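Local coordinates for protein aminoglycoside N(3)-acetyltransferase, AAC(3)-IVa (Escherichia coli, PDB 6MN3) that transfers an acetyl group from acetyl-CoA to the 3-amino group of 2-deoxystreptamine antibiotics, probably giving resistance to gentamicin, kanamycin, tobramycin and apramycin, at residues 26-31 and 130-135; 153-158 and 228-233. One frame throughout, in Å; residues are numbered along the deposited sequence.

Contact 1: residues 26-31 and 130-135; sequences VLLVHS and SPVARV
Val26 and Val135 meet through their branched ends, with the two side chains running at a slant to one another. The CG1 methyl of Val26 faces both methyls of Val135. Val26 CG1 lies 4.0 Å from Val135 CG2 and 4.2 Å from Val135 CG1. Val26 holds this methyl anti to its own backbone N (chi1 175°), and its CA-CB bond already aims at the helix. Val135 also points its CB toward the strand. Its two methyls divide the work. CG2 turns to Val26, while CG1 also approaches Leu28, with Val135 CG1 4.3 Å from Leu28 CB. Val135 therefore touches both strand residues that face the helix.

Strand 26-31 is an inner strand of the mixed sheet, flanked in parallel by strands 59-63 and 141-145. Helix 131-137 packs on one face of this sheet and leads into strand 141-145. The helix and strand segments run at 137° to each other, closer to antiparallel than parallel, with their axes 9.7 Å apart at the nearest point.

Leu28 extends further than Val26 and reaches Val132, one helical turn before Val135. Its CG stands trans to the backbone N (chi1 169°), which sends the branched end out from the strand to the helix. One methyl of each meets at an angle, Leu28 CD2 lying 4.1 Å from Val132 CG2. The CB of Val132 does not aim straight at the strand, and its CG2 branch makes the touch. Thr154 of the next helix packs against both Leu28 and Val132. Val61 of strand 59-63 touches Val26 and Leu28. The contact is wholly apolar and buried, and Ser130 takes the N-cap position just before the helix.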
loop_
_atom_site.group_PDB
_atom_site.type_symbol
_atom_site.label_atom_id
_atom_site.label_comp_id
_atom_site.label_asym_id
_atom_site.label_seq_id
_atom_site.Cartn_x
_atom_site.Cartn_y
_atom_site.Cartn_z
ATOM N N VAL A 26 -13.072 5.357 -0.714
ATOM C CA VAL A 26 -11.966 4.821 0.068
ATOM C C VAL A 26 -10.712 4.898 -0.787
ATOM O O VAL A 26 -10.721 4.482 -1.951
ATOM C CB VAL A 26 -12.249 3.378 0.516
ATOM C CG1 VAL A 26 -11.037 2.790 1.215
ATOM C CG2 VAL A 26 -13.460 3.342 1.431
ATOM N N LEU A 27 -9.635 5.439 -0.218
ATOM C CA LEU A 27 -8.397 5.678 -0.955
ATOM C C LEU A 27 -7.217 5.168 -0.138
ATOM O O LEU A 27 -6.922 5.701 0.936
ATOM C CB LEU A 27 -8.233 7.164 -1.275
ATOM C CG LEU A 27 -6.991 7.555 -2.077
ATOM C CD1 LEU A 27 -7.051 6.982 -3.485
ATOM C CD2 LEU A 27 -6.838 9.064 -2.118
ATOM N N LEU A 28 -6.547 4.136 -0.649
ATOM C CA LEU A 28 -5.323 3.613 -0.054
ATOM C C LEU A 28 -4.134 4.254 -0.758
ATOM O O LEU A 28 -4.012 4.162 -1.985
ATOM C CB LEU A 28 -5.258 2.092 -0.165
ATOM C CG LEU A 28 -3.909 1.468 0.196
ATOM C CD1 LEU A 28 -3.593 1.692 1.668
ATOM C CD2 LEU A 28 -3.886 -0.018 -0.146
ATOM N N VAL A 29 -3.261 4.897 0.013
ATOM C CA VAL A 29 -2.192 5.720 -0.536
ATOM C C VAL A 29 -0.850 5.152 -0.100
ATOM O O VAL A 29 -0.555 5.084 1.100
ATOM C CB VAL A 29 -2.325 7.187 -0.101
ATOM C CG1 VAL A 29 -1.132 7.993 -0.593
ATOM C CG2 VAL A 29 -3.624 7.773 -0.621
ATOM N N HIS A 30 -0.047 4.740 -1.076
ATOM C CA HIS A 30 1.370 4.470 -0.885
ATOM C C HIS A 30 2.146 5.671 -1.408
ATOM O O HIS A 30 1.961 6.078 -2.559
ATOM C CB HIS A 30 1.795 3.200 -1.619
ATOM C CG HIS A 30 0.822 2.068 -1.490
ATOM N ND1 HIS A 30 0.880 1.151 -0.464
ATOM C CD2 HIS A 30 -0.225 1.700 -2.266
ATOM C CE1 HIS A 30 -0.094 0.269 -0.609
ATOM N NE2 HIS A 30 -0.778 0.580 -1.695
ATOM N N SER A 31 3.006 6.241 -0.566
ATOM C CA SER A 31 3.599 7.531 -0.882
ATOM C C SER A 31 5.092 7.539 -0.592
ATOM O O SER A 31 5.594 6.777 0.241
ATOM C CB SER A 31 2.925 8.659 -0.094
ATOM O OG SER A 31 3.090 8.465 1.299
ATOM N N SER A 130 -7.134 -8.993 5.604
ATOM C CA SER A 130 -6.263 -7.878 5.932
ATOM C C SER A 130 -6.880 -6.568 5.466
ATOM O O SER A 130 -7.809 -6.562 4.653
ATOM C CB SER A 130 -4.888 -8.075 5.284
ATOM O OG SER A 130 -4.989 -8.084 3.872
ATOM N N PRO A 131 -6.402 -5.430 5.981
ATOM C CA PRO A 131 -6.929 -4.138 5.511
ATOM C C PRO A 131 -6.880 -3.963 4.002
ATOM O O PRO A 131 -7.790 -3.348 3.432
ATOM C CB PRO A 131 -6.027 -3.121 6.224
ATOM C CG PRO A 131 -5.634 -3.804 7.478
ATOM C CD PRO A 131 -5.498 -5.264 7.135
ATOM N N VAL A 132 -5.850 -4.492 3.336
ATOM C CA VAL A 132 -5.753 -4.349 1.888
ATOM C C VAL A 132 -6.880 -5.089 1.180
ATOM O O VAL A 132 -7.230 -4.741 0.046
ATOM C CB VAL A 132 -4.372 -4.824 1.391
ATOM C CG1 VAL A 132 -4.332 -6.339 1.253
ATOM C CG2 VAL A 132 -4.021 -4.153 0.074
ATOM N N ALA A 133 -7.471 -6.095 1.824
ATOM C CA ALA A 133 -8.635 -6.756 1.248
ATOM C C ALA A 133 -9.925 -6.025 1.593
ATOM O O ALA A 133 -10.877 -6.053 0.805
ATOM C CB ALA A 133 -8.709 -8.207 1.724
ATOM N N ARG A 134 -9.977 -5.367 2.756
ATOM C CA ARG A 134 -11.155 -4.582 3.108
ATOM C C ARG A 134 -11.297 -3.356 2.215
ATOM O O ARG A 134 -12.419 -2.921 1.940
ATOM C CB ARG A 134 -11.097 -4.178 4.582
ATOM C CG ARG A 134 -11.012 -5.360 5.538
ATOM C CD ARG A 134 -12.290 -6.189 5.502
ATOM N NE ARG A 134 -12.015 -7.624 5.499
ATOM C CZ ARG A 134 -12.474 -8.478 6.408
ATOM N NH1 ARG A 134 -13.229 -8.045 7.409
ATOM N NH2 ARG A 134 -12.168 -9.766 6.325
ATOM N N VAL A 135 -10.181 -2.792 1.751
ATOM C CA VAL A 135 -10.251 -1.733 0.749
ATOM C C VAL A 135 -10.784 -2.286 -0.569
ATOM O O VAL A 135 -11.589 -1.641 -1.253
ATOM C CB VAL A 135 -8.869 -1.077 0.575
ATOM C CG1 VAL A 135 -8.840 -0.192 -0.665
ATOM C CG2 VAL A 135 -8.495 -0.278 1.820
#

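Contact 2: residues 153-158 and 228-233; sequences TTLHLA and ATALGQ
Ala230 lies against Leu155 and Ala158 where helix 223-236 packs beside helix 154-161. This is a helix-helix contact with a crossing angle of -43° and segment axes 9.2 Å apart at their closest. Thr229, one residue before Ala230, touches Trp201 and Leu202 of helix 197-204. Ala230 follows and points its CB into the interface. The Ala158 methyl points almost straight at that of Ala230, which meets it at a slant, Ala230 CB to Ala158 CB 3.6 Å. The same Ala230 CB lies 3.8 Å from Leu155 CD2, a branch that swings in from the side. Leu155 also packs on Phe195, Ala198 and Ile226. His156, next along that helix, takes no part here and touches Cys192, and with Glu159 the two have a geometry consistent with a Cys-His-Glu triad. Leu231 comes next and flanks the contact. Its CG stands anti to the carbonyl carbon (chi1 -77°), which carries the end of the side chain inward. There its CD2 methyl touches backbone rather than side chain, with Leu231 CD2 3.3 Å from Ala158 O.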
loop_
_atom_site.group_PDB
_atom_site.type_symbol
_atom_site.label_atom_id
_atom_site.label_comp_id
_atom_site.label_asym_id
_atom_site.label_seq_id
_atom_site.Cartn_x
_atom_site.Cartn_y
_atom_site.Cartn_z
ATOM N N THR A 153 0.859 -2.804 -2.489
ATOM C CA THR A 153 0.606 -3.929 -1.595
ATOM C C THR A 153 -0.565 -4.783 -2.072
ATOM O O THR A 153 -0.578 -6.000 -1.844
ATOM C CB THR A 153 0.358 -3.406 -0.178
ATOM O OG1 THR A 153 1.552 -2.788 0.317
ATOM C CG2 THR A 153 -0.042 -4.526 0.763
ATOM N N THR A 154 -1.540 -4.173 -2.754
ATOM C CA THR A 154 -2.695 -4.925 -3.240
ATOM C C THR A 154 -2.278 -6.072 -4.155
ATOM O O THR A 154 -2.975 -7.092 -4.230
ATOM C CB THR A 154 -3.665 -3.978 -3.954
ATOM O OG1 THR A 154 -4.115 -2.974 -3.033
ATOM C CG2 THR A 154 -4.877 -4.730 -4.492
ATOM N N LEU A 155 -1.135 -5.943 -4.833
ATOM C CA LEU A 155 -0.642 -7.038 -5.660
ATOM C C LEU A 155 -0.306 -8.267 -4.824
ATOM O O LEU A 155 -0.496 -9.399 -5.283
ATOM C CB LEU A 155 0.578 -6.584 -6.460
ATOM C CG LEU A 155 0.255 -5.696 -7.663
ATOM C CD1 LEU A 155 1.524 -5.237 -8.362
ATOM C CD2 LEU A 155 -0.663 -6.428 -8.633
ATOM N N HIS A 156 0.188 -8.069 -3.598
ATOM C CA HIS A 156 0.431 -9.204 -2.711
ATOM C C HIS A 156 -0.870 -9.920 -2.370
ATOM O O HIS A 156 -0.895 -11.148 -2.231
ATOM C CB HIS A 156 1.131 -8.736 -1.437
ATOM C CG HIS A 156 2.608 -8.557 -1.589
ATOM N ND1 HIS A 156 3.461 -9.604 -1.861
ATOM C CD2 HIS A 156 3.386 -7.452 -1.501
ATOM C CE1 HIS A 156 4.700 -9.152 -1.936
ATOM N NE2 HIS A 156 4.682 -7.849 -1.721
ATOM N N LEU A 157 -1.960 -9.164 -2.224
ATOM C CA LEU A 157 -3.264 -9.780 -2.018
ATOM C C LEU A 157 -3.664 -10.622 -3.223
ATOM O O LEU A 157 -4.268 -11.690 -3.074
ATOM C CB LEU A 157 -4.310 -8.699 -1.740
ATOM C CG LEU A 157 -5.790 -9.048 -1.924
ATOM C CD1 LEU A 157 -6.238 -10.095 -0.910
ATOM C CD2 LEU A 157 -6.649 -7.797 -1.820
ATOM N N ALA A 158 -3.320 -10.158 -4.429
ATOM C CA ALA A 158 -3.662 -10.902 -5.635
ATOM C C ALA A 158 -2.925 -12.233 -5.691
ATOM O O ALA A 158 -3.489 -13.241 -6.130
ATOM C CB ALA A 158 -3.354 -10.061 -6.873
ATOM N N ALA A 228 -8.131 -7.948 -10.299
ATOM C CA ALA A 228 -8.640 -8.685 -11.453
ATOM C C ALA A 228 -7.575 -8.836 -12.530
ATOM O O ALA A 228 -7.423 -9.914 -13.116
ATOM C CB ALA A 228 -9.878 -7.989 -12.018
ATOM N N THR A 229 -6.830 -7.766 -12.808
ATOM C CA THR A 229 -5.778 -7.837 -13.816
ATOM C C THR A 229 -4.689 -8.817 -13.401
ATOM O O THR A 229 -4.245 -9.646 -14.204
ATOM C CB THR A 229 -5.190 -6.446 -14.053
ATOM O OG1 THR A 229 -6.233 -5.548 -14.451
ATOM C CG2 THR A 229 -4.119 -6.487 -15.135
ATOM N N ALA A 230 -4.254 -8.743 -12.141
ATOM C CA ALA A 230 -3.169 -9.602 -11.679
ATOM C C ALA A 230 -3.600 -11.061 -11.622
ATOM O O ALA A 230 -2.806 -11.957 -11.928
ATOM C CB ALA A 230 -2.673 -9.135 -10.312
ATOM N N LEU A 231 -4.853 -11.320 -11.233
ATOM C CA LEU A 231 -5.341 -12.695 -11.181
ATOM C C LEU A 231 -5.332 -13.349 -12.557
ATOM O O LEU A 231 -5.128 -14.563 -12.663
ATOM C CB LEU A 231 -6.748 -12.734 -10.583
ATOM C CG LEU A 231 -6.844 -12.593 -9.062
ATOM C CD1 LEU A 231 -8.285 -12.744 -8.593
ATOM C CD2 LEU A 231 -5.942 -13.601 -8.370
ATOM N N GLY A 232 -5.549 -12.569 -13.618
ATOM C CA GLY A 232 -5.463 -13.125 -14.957
ATOM C C GLY A 232 -4.044 -13.493 -15.342
ATOM O O GLY A 232 -3.808 -14.542 -15.950
ATOM N N GLN A 233 -3.078 -12.640 -14.994
ATOM C CA GLN A 233 -1.683 -12.944 -15.291
ATOM C C GLN A 233 -1.163 -14.069 -14.407
ATOM O O GLN A 233 -0.367 -14.902 -14.857
ATOM C CB GLN A 233 -0.826 -11.690 -15.124
ATOM C CG GLN A 233 -1.174 -10.569 -16.090
ATOM C CD GLN A 233 -0.652 -10.817 -17.493
ATOM O OE1 GLN A 233 0.168 -11.710 -17.719
ATOM N NE2 GLN A 233 -1.120 -10.020 -18.444
#

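From the N terminus, strand 26-31 comes first. Contact 1 closes 98 intervening residues, including strands 59-63 and 106-109, when helix 131-137 returns to the sheet. The chain then forms strand 141-145 and helix 154-161. Contact 2 closes 69 further residues, through the hairpin of strands 168-174 and 181-187, helix 197-204 and strands 208-213 and 216-222. The two closures follow in series and neither nest nor cross. They join in space through helices 131-137 and 154-161, where Leu157 CD2 lies 3.6 Å from Val132 O and also packs on Ala133. Packing runs from the inner strand over helices 131-137 and 154-161 to helix 223-236.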